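Local coordinates for protein AA9 family lytic polysaccharide monooxygenase cel61B (Hypocrea jecorina, PDB 2VTC) that oxidatively cleaves the glycosidic bonds of cellulose and related polysaccharides at a copper centre, using a reductant together with oxygen or hydrogen peroxide, at residues A54-E59 and A82-I87; Y110-T115 and W149-L154; Y116-S121 and N130-V135. All coordinates share one frame; numbering follows the deposited sequence.

Contact 1. Residues A54-E59 and A82-I87; sequences AGWYAE and AAPGAI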
loop_
_atom_site.group_PDB
_atom_site.type_symbol
_atom_site.label_atom_id
_atom_site.label_comp_id
_atom_site.label_asym_id
_atom_site.label_seq_id
_atom_site.Cartn_x
_atom_site.Cartn_y
_atom_site.Cartn_z
ATOM N N ALA A 54 -13.800 0.435 -4.893
ATOM C CA ALA A 54 -12.969 1.289 -4.039
ATOM C C ALA A 54 -11.462 1.172 -4.323
ATOM O O ALA A 54 -10.692 2.082 -4.006
ATOM C CB ALA A 54 -13.239 0.981 -2.588
ATOM N N GLY A 55 -11.036 0.041 -4.886
ATOM C CA GLY A 55 -9.621 -0.129 -5.229
ATOM C C GLY A 55 -9.277 0.672 -6.473
ATOM O O GLY A 55 -10.102 0.764 -7.399
ATOM N N TRP A 56 -8.077 1.247 -6.511
ATOM C CA TRP A 56 -7.656 2.052 -7.653
ATOM C C TRP A 56 -7.427 1.213 -8.913
ATOM O O TRP A 56 -6.889 0.097 -8.858
ATOM C CB TRP A 56 -6.413 2.880 -7.311
ATOM C CG TRP A 56 -6.698 4.086 -6.438
ATOM C CD1 TRP A 56 -7.529 4.144 -5.365
ATOM C CD2 TRP A 56 -6.110 5.395 -6.571
ATOM N NE1 TRP A 56 -7.518 5.430 -4.808
ATOM C CE2 TRP A 56 -6.663 6.208 -5.542
ATOM C CE3 TRP A 56 -5.193 5.970 -7.477
ATOM C CZ2 TRP A 56 -6.324 7.559 -5.386
ATOM C CZ3 TRP A 56 -4.852 7.336 -7.322
ATOM C CH2 TRP A 56 -5.419 8.105 -6.265
ATOM N N TYR A 57 -7.831 1.755 -10.056
ATOM C CA TYR A 57 -7.403 1.221 -11.342
ATOM C C TYR A 57 -5.875 1.355 -11.515
ATOM O O TYR A 57 -5.268 2.383 -11.163
ATOM C CB TYR A 57 -8.168 1.982 -12.440
ATOM C CG TYR A 57 -7.761 1.718 -13.871
ATOM C CD1 TYR A 57 -8.455 0.777 -14.642
ATOM C CD2 TYR A 57 -6.718 2.438 -14.473
ATOM C CE1 TYR A 57 -8.099 0.554 -15.972
ATOM C CE2 TYR A 57 -6.367 2.231 -15.803
ATOM C CZ TYR A 57 -7.057 1.272 -16.535
ATOM O OH TYR A 57 -6.699 1.047 -17.833
ATOM N N ALA A 58 -5.238 0.313 -12.051
ATOM C CA ALA A 58 -3.814 0.355 -12.359
ATOM C C ALA A 58 -3.483 -0.546 -13.553
ATOM O O ALA A 58 -4.234 -1.460 -13.854
ATOM C CB ALA A 58 -2.974 -0.027 -11.116
ATOM N N GLU A 59 -2.378 -0.275 -14.235
ATOM C CA GLU A 59 -2.137 -0.929 -15.523
ATOM C C GLU A 59 -0.883 -1.795 -15.575
ATOM O O GLU A 59 -0.296 -1.939 -16.654
ATOM C CB GLU A 59 -2.063 0.125 -16.650
ATOM C CG GLU A 59 -3.354 0.933 -16.823
ATOM C CD GLU A 59 -3.384 1.786 -18.075
ATOM O OE1 GLU A 59 -2.323 2.163 -18.605
ATOM O OE2 GLU A 59 -4.500 2.105 -18.515
ATOM N N ALA A 82 -2.043 4.708 -12.397
ATOM C CA ALA A 82 -3.190 4.498 -11.535
ATOM C C ALA A 82 -4.157 5.669 -11.533
ATOM O O ALA A 82 -3.757 6.827 -11.694
ATOM C CB ALA A 82 -2.782 4.177 -10.104
ATOM N N ALA A 83 -5.414 5.320 -11.314
ATOM C CA ALA A 83 -6.519 6.292 -11.199
ATOM C C ALA A 83 -7.438 5.904 -10.052
ATOM O O ALA A 83 -7.644 4.716 -9.764
ATOM C CB ALA A 83 -7.303 6.342 -12.513
ATOM N N PRO A 84 -8.016 6.911 -9.365
ATOM C CA PRO A 84 -8.869 6.623 -8.215
ATOM C C PRO A 84 -10.036 5.673 -8.537
ATOM O O PRO A 84 -10.606 5.710 -9.645
ATOM C CB PRO A 84 -9.390 8.011 -7.798
ATOM C CG PRO A 84 -8.404 8.957 -8.330
ATOM C CD PRO A 84 -7.835 8.360 -9.585
ATOM N N GLY A 85 -10.382 4.817 -7.577
ATOM C CA GLY A 85 -11.584 3.993 -7.675
ATOM C C GLY A 85 -12.791 4.912 -7.843
ATOM O O GLY A 85 -12.782 6.040 -7.335
ATOM N N ALA A 86 -13.813 4.408 -8.533
ATOM C CA ALA A 86 -14.977 5.222 -8.905
ATOM C C ALA A 86 -15.930 5.414 -7.727
ATOM O O ALA A 86 -16.839 6.275 -7.778
ATOM C CB ALA A 86 -15.700 4.604 -10.110
ATOM N N ILE A 87 -15.737 4.628 -6.665
ATOM C CA ILE A 87 -16.504 4.766 -5.416
ATOM C C ILE A 87 -15.559 4.690 -4.220
ATOM O O ILE A 87 -14.360 4.454 -4.398
ATOM C CB ILE A 87 -17.616 3.683 -5.263
ATOM C CG1 ILE A 87 -16.995 2.266 -5.123
ATOM C CG2 ILE A 87 -18.620 3.769 -6.437
ATOM C CD1 ILE A 87 -17.959 1.164 -4.726
#
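W56 lies under the backbone of P84 where two irregular loops of the beta-sandwich AA9 domain run past each other, joined by a single antiparallel bridge. The bridge is the hydrogen-bonded pair Y57 and A83: A83 N reaches Y57 O at 2.9 Å, while the return bond from Y57 N to A83 O is bent and weak. With CG of W56 anti to its carbonyl carbon (chi1 -76°), the indole swings beneath the second chain. Its CB meets A83 O at 3.3 Å, and CG sits beside the same oxygen. At CD2 the partner becomes P84 CA, which stands 3.5 Å above the centroid of the five-membered ring, 16° from its normal, a CH-pi contact over the face. CD1 faces G85 N, and NE1 donates a hydrogen bond to N200 OD1. On the benzo side CE3 comes close to A83 C, with the methyl of A82 at the ring edge. The far end, CH2, touches P84 CG at 3.7 Å. Replacing the indole by an alanine's methyl is likely to open a gap beneath P84 and to leave N200 OD1 without its indole donor. Farther along, Y57 packs loosely beside A83 CB, its hydroxyl hydrogen-bonded to E59 OE2 on the lone pair away from OE1. G85 suits its place because a CB there would clash with A54 O. The loops meet again at the other end, where A54 CA points its hydrogen at I87 O, 3.5 Å away.

Contact 2. Residues Y110-T115 and W149-L154; sequences YGPIVT and WAQQDL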
loop_
_atom_site.group_PDB
_atom_site.type_symbol
_atom_site.label_atom_id
_atom_site.label_comp_id
_atom_site.label_asym_id
_atom_site.label_seq_id
_atom_site.Cartn_x
_atom_site.Cartn_y
_atom_site.Cartn_z
ATOM N N TYR A 110 11.086 -12.100 1.687
ATOM C CA TYR A 110 11.993 -11.082 2.209
ATOM C C TYR A 110 11.444 -9.660 2.055
ATOM O O TYR A 110 11.140 -9.232 0.939
ATOM C CB TYR A 110 13.334 -11.128 1.480
ATOM C CG TYR A 110 14.139 -12.415 1.639
ATOM C CD1 TYR A 110 15.047 -12.549 2.688
ATOM C CD2 TYR A 110 13.999 -13.468 0.738
ATOM C CE1 TYR A 110 15.808 -13.714 2.832
ATOM C CE2 TYR A 110 14.751 -14.645 0.877
ATOM C CZ TYR A 110 15.646 -14.746 1.931
ATOM O OH TYR A 110 16.401 -15.895 2.086
ATOM N N GLY A 111 11.377 -8.924 3.159
ATOM C CA GLY A 111 11.065 -7.501 3.090
ATOM C C GLY A 111 9.997 -7.008 4.042
ATOM O O GLY A 111 9.155 -7.789 4.534
ATOM N N PRO A 112 9.993 -5.674 4.266
ATOM C CA PRO A 112 9.024 -5.046 5.165
ATOM C C PRO A 112 7.667 -4.754 4.504
ATOM O O PRO A 112 7.519 -4.845 3.284
ATOM C CB PRO A 112 9.700 -3.727 5.523
ATOM C CG PRO A 112 10.431 -3.340 4.240
ATOM C CD PRO A 112 10.934 -4.692 3.701
ATOM N N ILE A 113 6.716 -4.384 5.346
ATOM C CA ILE A 113 5.360 -4.015 4.922
ATOM C C ILE A 113 5.013 -2.692 5.590
ATOM O O ILE A 113 5.192 -2.547 6.802
ATOM C CB ILE A 113 4.329 -5.104 5.349
ATOM C CG1 ILE A 113 4.707 -6.464 4.729
ATOM C CG2 ILE A 113 2.906 -4.673 4.977
ATOM C CD1 ILE A 113 3.714 -7.571 4.995
ATOM N N VAL A 114 4.555 -1.716 4.785
ATOM C CA VAL A 114 4.192 -0.393 5.321
ATOM C C VAL A 114 2.833 0.037 4.735
ATOM O O VAL A 114 2.482 -0.350 3.610
ATOM C CB VAL A 114 5.275 0.683 4.983
ATOM C CG1 VAL A 114 6.627 0.380 5.670
ATOM C CG2 VAL A 114 5.474 0.808 3.457
ATOM N N THR A 115 2.079 0.819 5.519
ATOM C CA THR A 115 0.796 1.379 5.062
ATOM C C THR A 115 0.717 2.863 5.419
ATOM O O THR A 115 1.110 3.279 6.515
ATOM C CB THR A 115 -0.411 0.632 5.671
ATOM O OG1 THR A 115 -0.207 -0.777 5.497
ATOM C CG2 THR A 115 -1.723 0.998 4.980
ATOM N N TRP A 149 10.950 -12.061 8.154
ATOM C CA TRP A 149 10.355 -10.785 7.691
ATOM C C TRP A 149 8.830 -10.754 7.730
ATOM O O TRP A 149 8.146 -11.784 7.634
ATOM C CB TRP A 149 10.798 -10.520 6.253
ATOM C CG TRP A 149 12.205 -10.128 6.111
ATOM C CD1 TRP A 149 13.274 -10.956 5.816
ATOM C CD2 TRP A 149 12.742 -8.811 6.234
ATOM N NE1 TRP A 149 14.434 -10.218 5.759
ATOM C CE2 TRP A 149 14.140 -8.899 6.011
ATOM C CE3 TRP A 149 12.178 -7.557 6.533
ATOM C CZ2 TRP A 149 14.987 -7.784 6.085
ATOM C CZ3 TRP A 149 13.021 -6.442 6.583
ATOM C CH2 TRP A 149 14.399 -6.553 6.338
ATOM N N ALA A 150 8.293 -9.535 7.829
ATOM C CA ALA A 150 6.848 -9.322 7.722
ATOM C C ALA A 150 6.235 -10.023 6.503
ATOM O O ALA A 150 5.138 -10.569 6.599
ATOM C CB ALA A 150 6.537 -7.811 7.692
ATOM N N GLN A 151 6.936 -10.018 5.368
ATOM C CA GLN A 151 6.372 -10.656 4.156
ATOM C C GLN A 151 6.227 -12.184 4.269
ATOM O O GLN A 151 5.299 -12.769 3.708
ATOM C CB GLN A 151 7.124 -10.220 2.907
ATOM C CG GLN A 151 6.641 -8.825 2.406
ATOM C CD GLN A 151 7.415 -8.319 1.227
ATOM O OE1 GLN A 151 7.439 -8.945 0.171
ATOM N NE2 GLN A 151 8.060 -7.161 1.387
ATOM N N GLN A 152 7.124 -12.821 5.026
ATOM C CA GLN A 152 6.937 -14.243 5.361
ATOM C C GLN A 152 5.690 -14.438 6.235
ATOM O O GLN A 152 4.904 -15.372 6.019
ATOM C CB GLN A 152 8.212 -14.827 6.003
ATOM C CG GLN A 152 8.123 -16.320 6.379
ATOM C CD GLN A 152 7.789 -17.229 5.209
ATOM O OE1 GLN A 152 6.737 -17.861 5.192
ATOM N NE2 GLN A 152 8.680 -17.309 4.239
ATOM N N ASP A 153 5.477 -13.534 7.194
ATOM C CA ASP A 153 4.261 -13.556 8.000
ATOM C C ASP A 153 3.006 -13.406 7.142
ATOM O O ASP A 153 2.014 -14.090 7.385
ATOM C CB ASP A 153 4.311 -12.528 9.135
ATOM C CG ASP A 153 5.386 -12.859 10.165
ATOM O OD1 ASP A 153 5.753 -14.052 10.266
ATOM O OD2 ASP A 153 5.861 -11.938 10.852
ATOM N N LEU A 154 3.072 -12.564 6.104
ATOM C CA LEU A 154 1.938 -12.402 5.190
ATOM C C LEU A 154 1.584 -13.732 4.511
ATOM O O LEU A 154 0.413 -14.134 4.473
ATOM C CB LEU A 154 2.271 -11.330 4.136
ATOM C CG LEU A 154 1.288 -11.091 2.990
ATOM C CD1 LEU A 154 0.037 -10.417 3.498
ATOM C CD2 LEU A 154 1.969 -10.223 1.931
#
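Q151, A150 and W149 at the start of helix 150-156 pack against G111, P112 and I113, where the chain enters strand 113-119, in a buried helix-on-strand contact with short axes at 86°. Q151 grips the incoming chain twice. Its backbone N, in the first helical turn, donates to G111 O at 3.3 Å, nearly in line with the C=O bond, and its NE2 donates to P112 O at 3.0 Å from above the carbonyl plane. The chain extended beyond CG (chi2 176°) carries the amide that far. A CB on G111 would clash with NE2 and with the preceding carbonyl, hence glycine. W149, at the N-cap position, lays one indole face under the backbone of Y110 and G111, with G111 N 3.3 Å from CG, and its CZ3 runs beside P112 CD. I113 CG1 meets A150 CB at 3.7 Å, and its CD1 extends toward L154 CB. The other amide atom, Q151 OE1, accepts from W106 NE1, so both ends of the amide are engaged and its rotation is fixed. As this side chain lies about 4 Å from that of the copper ligand H108, the contact is consistent with a second-shell role beside the metal site.

Contact 3. Residues Y116-S121 and N130-V135; sequences YVVECS and NNLRWV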
loop_
_atom_site.group_PDB
_atom_site.type_symbol
_atom_site.label_atom_id
_atom_site.label_comp_id
_atom_site.label_asym_id
_atom_site.label_seq_id
_atom_site.Cartn_x
_atom_site.Cartn_y
_atom_site.Cartn_z
ATOM N N TYR A 116 0.201 3.642 4.469
ATOM C CA TYR A 116 0.077 5.101 4.640
ATOM C C TYR A 116 -1.384 5.505 4.439
ATOM O O TYR A 116 -2.182 4.755 3.831
ATOM C CB TYR A 116 0.927 5.842 3.594
ATOM C CG TYR A 116 2.418 5.538 3.608
ATOM C CD1 TYR A 116 3.318 6.355 4.289
ATOM C CD2 TYR A 116 2.928 4.431 2.902
ATOM C CE1 TYR A 116 4.693 6.069 4.314
ATOM C CE2 TYR A 116 4.287 4.139 2.914
ATOM C CZ TYR A 116 5.165 4.965 3.606
ATOM O OH TYR A 116 6.524 4.692 3.595
ATOM N N VAL A 117 -1.705 6.713 4.904
ATOM C CA VAL A 117 -3.019 7.329 4.641
ATOM C C VAL A 117 -2.839 8.783 4.191
ATOM O O VAL A 117 -1.878 9.429 4.570
ATOM C CB VAL A 117 -3.948 7.219 5.878
ATOM C CG1 VAL A 117 -3.385 7.978 7.061
ATOM C CG2 VAL A 117 -5.402 7.639 5.547
ATOM N N VAL A 118 -3.738 9.238 3.327
ATOM C CA VAL A 118 -3.767 10.623 2.876
ATOM C C VAL A 118 -5.229 11.097 2.830
ATOM O O VAL A 118 -6.137 10.334 2.469
ATOM C CB VAL A 118 -3.179 10.765 1.470
ATOM C CG1 VAL A 118 -4.111 10.171 0.466
ATOM C CG2 VAL A 118 -2.974 12.206 1.125
ATOM N N GLU A 119 -5.440 12.372 3.158
ATOM C CA GLU A 119 -6.768 12.971 3.008
ATOM C C GLU A 119 -6.986 13.557 1.603
ATOM O O GLU A 119 -6.046 14.028 0.957
ATOM C CB GLU A 119 -6.998 14.034 4.092
ATOM C CG GLU A 119 -8.470 14.492 4.160
ATOM C CD GLU A 119 -8.740 15.558 5.229
ATOM O OE1 GLU A 119 -7.836 15.889 6.024
ATOM O OE2 GLU A 119 -9.897 16.052 5.245
ATOM N N CYS A 120 -8.237 13.542 1.145
ATOM C CA CYS A 120 -8.604 14.124 -0.140
ATOM C C CYS A 120 -9.321 15.439 0.067
ATOM O O CYS A 120 -10.127 15.551 0.999
ATOM C CB CYS A 120 -9.544 13.202 -0.914
ATOM S SG CYS A 120 -8.781 11.571 -1.268
ATOM N N SER A 121 -9.006 16.400 -0.795
ATOM C CA SER A 121 -9.813 17.622 -0.898
ATOM C C SER A 121 -10.955 17.262 -1.837
ATOM O O SER A 121 -10.723 16.999 -3.008
ATOM C CB SER A 121 -8.992 18.753 -1.490
ATOM O OG SER A 121 -9.829 19.896 -1.668
ATOM N N ASN A 130 -1.342 13.264 -7.496
ATOM C CA ASN A 130 -0.036 13.889 -7.324
ATOM C C ASN A 130 0.004 14.931 -6.193
ATOM O O ASN A 130 1.087 15.334 -5.736
ATOM C CB ASN A 130 0.424 14.470 -8.665
ATOM C CG ASN A 130 0.508 13.406 -9.756
ATOM O OD1 ASN A 130 -0.056 13.566 -10.856
ATOM N ND2 ASN A 130 1.180 12.310 -9.454
ATOM N N ASN A 131 -1.178 15.346 -5.734
ATOM C CA ASN A 131 -1.261 16.300 -4.621
ATOM C C ASN A 131 -1.489 15.636 -3.274
ATOM O O ASN A 131 -1.561 16.310 -2.243
ATOM C CB ASN A 131 -2.361 17.339 -4.886
ATOM C CG ASN A 131 -2.036 18.235 -6.046
ATOM O OD1 ASN A 131 -0.875 18.392 -6.424
ATOM N ND2 ASN A 131 -3.063 18.829 -6.624
ATOM N N LEU A 132 -1.607 14.306 -3.275
ATOM C CA LEU A 132 -1.805 13.568 -2.023
ATOM C C LEU A 132 -0.533 13.593 -1.174
ATOM O O LEU A 132 0.579 13.507 -1.702
ATOM C CB LEU A 132 -2.248 12.130 -2.298
ATOM C CG LEU A 132 -3.646 11.959 -2.902
ATOM C CD1 LEU A 132 -3.889 10.513 -3.299
ATOM C CD2 LEU A 132 -4.741 12.444 -1.918
ATOM N N ARG A 133 -0.714 13.734 0.138
ATOM C CA ARG A 133 0.414 13.760 1.090
ATOM C C ARG A 133 0.206 12.663 2.117
ATOM O O ARG A 133 -0.835 12.579 2.744
ATOM C CB ARG A 133 0.573 15.140 1.769
ATOM C CG ARG A 133 0.690 16.321 0.774
ATOM C CD ARG A 133 0.847 17.691 1.479
ATOM N NE ARG A 133 2.039 17.662 2.314
ATOM C CZ ARG A 133 3.253 18.024 1.902
ATOM N NH1 ARG A 133 3.420 18.537 0.688
ATOM N NH2 ARG A 133 4.290 17.905 2.719
ATOM N N TRP A 134 1.201 11.783 2.265
ATOM C CA TRP A 134 1.012 10.533 2.970
ATOM C C TRP A 134 1.587 10.526 4.371
ATOM O O TRP A 134 2.656 11.075 4.617
ATOM C CB TRP A 134 1.709 9.435 2.148
ATOM C CG TRP A 134 1.126 9.366 0.784
ATOM C CD1 TRP A 134 1.628 9.945 -0.358
ATOM C CD2 TRP A 134 -0.076 8.698 0.405
ATOM N NE1 TRP A 134 0.800 9.692 -1.429
ATOM C CE2 TRP A 134 -0.247 8.912 -0.996
ATOM C CE3 TRP A 134 -1.051 7.962 1.109
ATOM C CZ2 TRP A 134 -1.342 8.407 -1.705
ATOM C CZ3 TRP A 134 -2.148 7.455 0.388
ATOM C CH2 TRP A 134 -2.274 7.691 -1.008
ATOM N N VAL A 135 0.841 9.891 5.276
ATOM C CA VAL A 135 1.243 9.729 6.662
ATOM C C VAL A 135 1.341 8.237 6.985
ATOM O O VAL A 135 0.394 7.514 6.776
ATOM C CB VAL A 135 0.201 10.418 7.586
ATOM C CG1 VAL A 135 0.507 10.175 9.040
ATOM C CG2 VAL A 135 0.178 11.930 7.296
#
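Two chi1 settings bring a methyl of V118 over the indole of W134: as modelled, V118 CG1 sits between its backbone N and carbonyl carbon (chi1 71°), while W134 CG lies anti to its carbonyl carbon (chi1 -59°). V118 CG2 is modelled too near R133 O, so the exact setting of this valine is doubtful, although its place between L132 and the indole is plain. In that setting V118 CG1 stands 3.6 Å from the centroid of the six-membered ring, over the face, in a CH-pi contact. The same methyl approaches L132 CD2, under the same doubt. L132 CD2 also reaches toward the sulfur of C120, which is joined to C124 in a disulfide within the loop between the two strands. On the same side of the sheet Y116 packs its CB against W134 CE3 at 3.8 Å.

The strands are antiparallel neighbours, and V117 and V135 form a hydrogen-bonded pair. V117 N donates to V135 O at 2.9 Å, and V135 N returns to V117 O at 2.8 Å in the carbonyl plane; both bonds are nearly straight. The two valines turn to the opposite face from W134, with V117 CG1 4.4 Å from V135 CB.

R133 points off the strand, and its NE and NH2 hydrogen-bond to the backbone O of A213 and G214. Strand 113-119 is flanked across its other edge by strand 172-182, which bonds to Y116 and V118 and sends R177 against Y116 and W134, while helix 75-78 brings V77 up to the indole.

All three contacts are largely buried, but they use different means. Contacts 2 and 3 share strand 113-119: the first holds its entrance against a helix, the second pairs its later half with strand 133-143 in the same sheet, and their centres lie 23 Å apart on opposite sides of the middle of the chain. Contact 1 has no regular element, only two loops joined by one bridge, and its I87 end is exposed. It adjoins contact 3, where W56 CH2 packs 4.1 Å from L132 CD1. Contacts 1 and 3 put a proline CA and, as modelled, a valine methyl over indoles, whereas contact 2 sets backbone over its indole and adds a side-chain amide near the metal site.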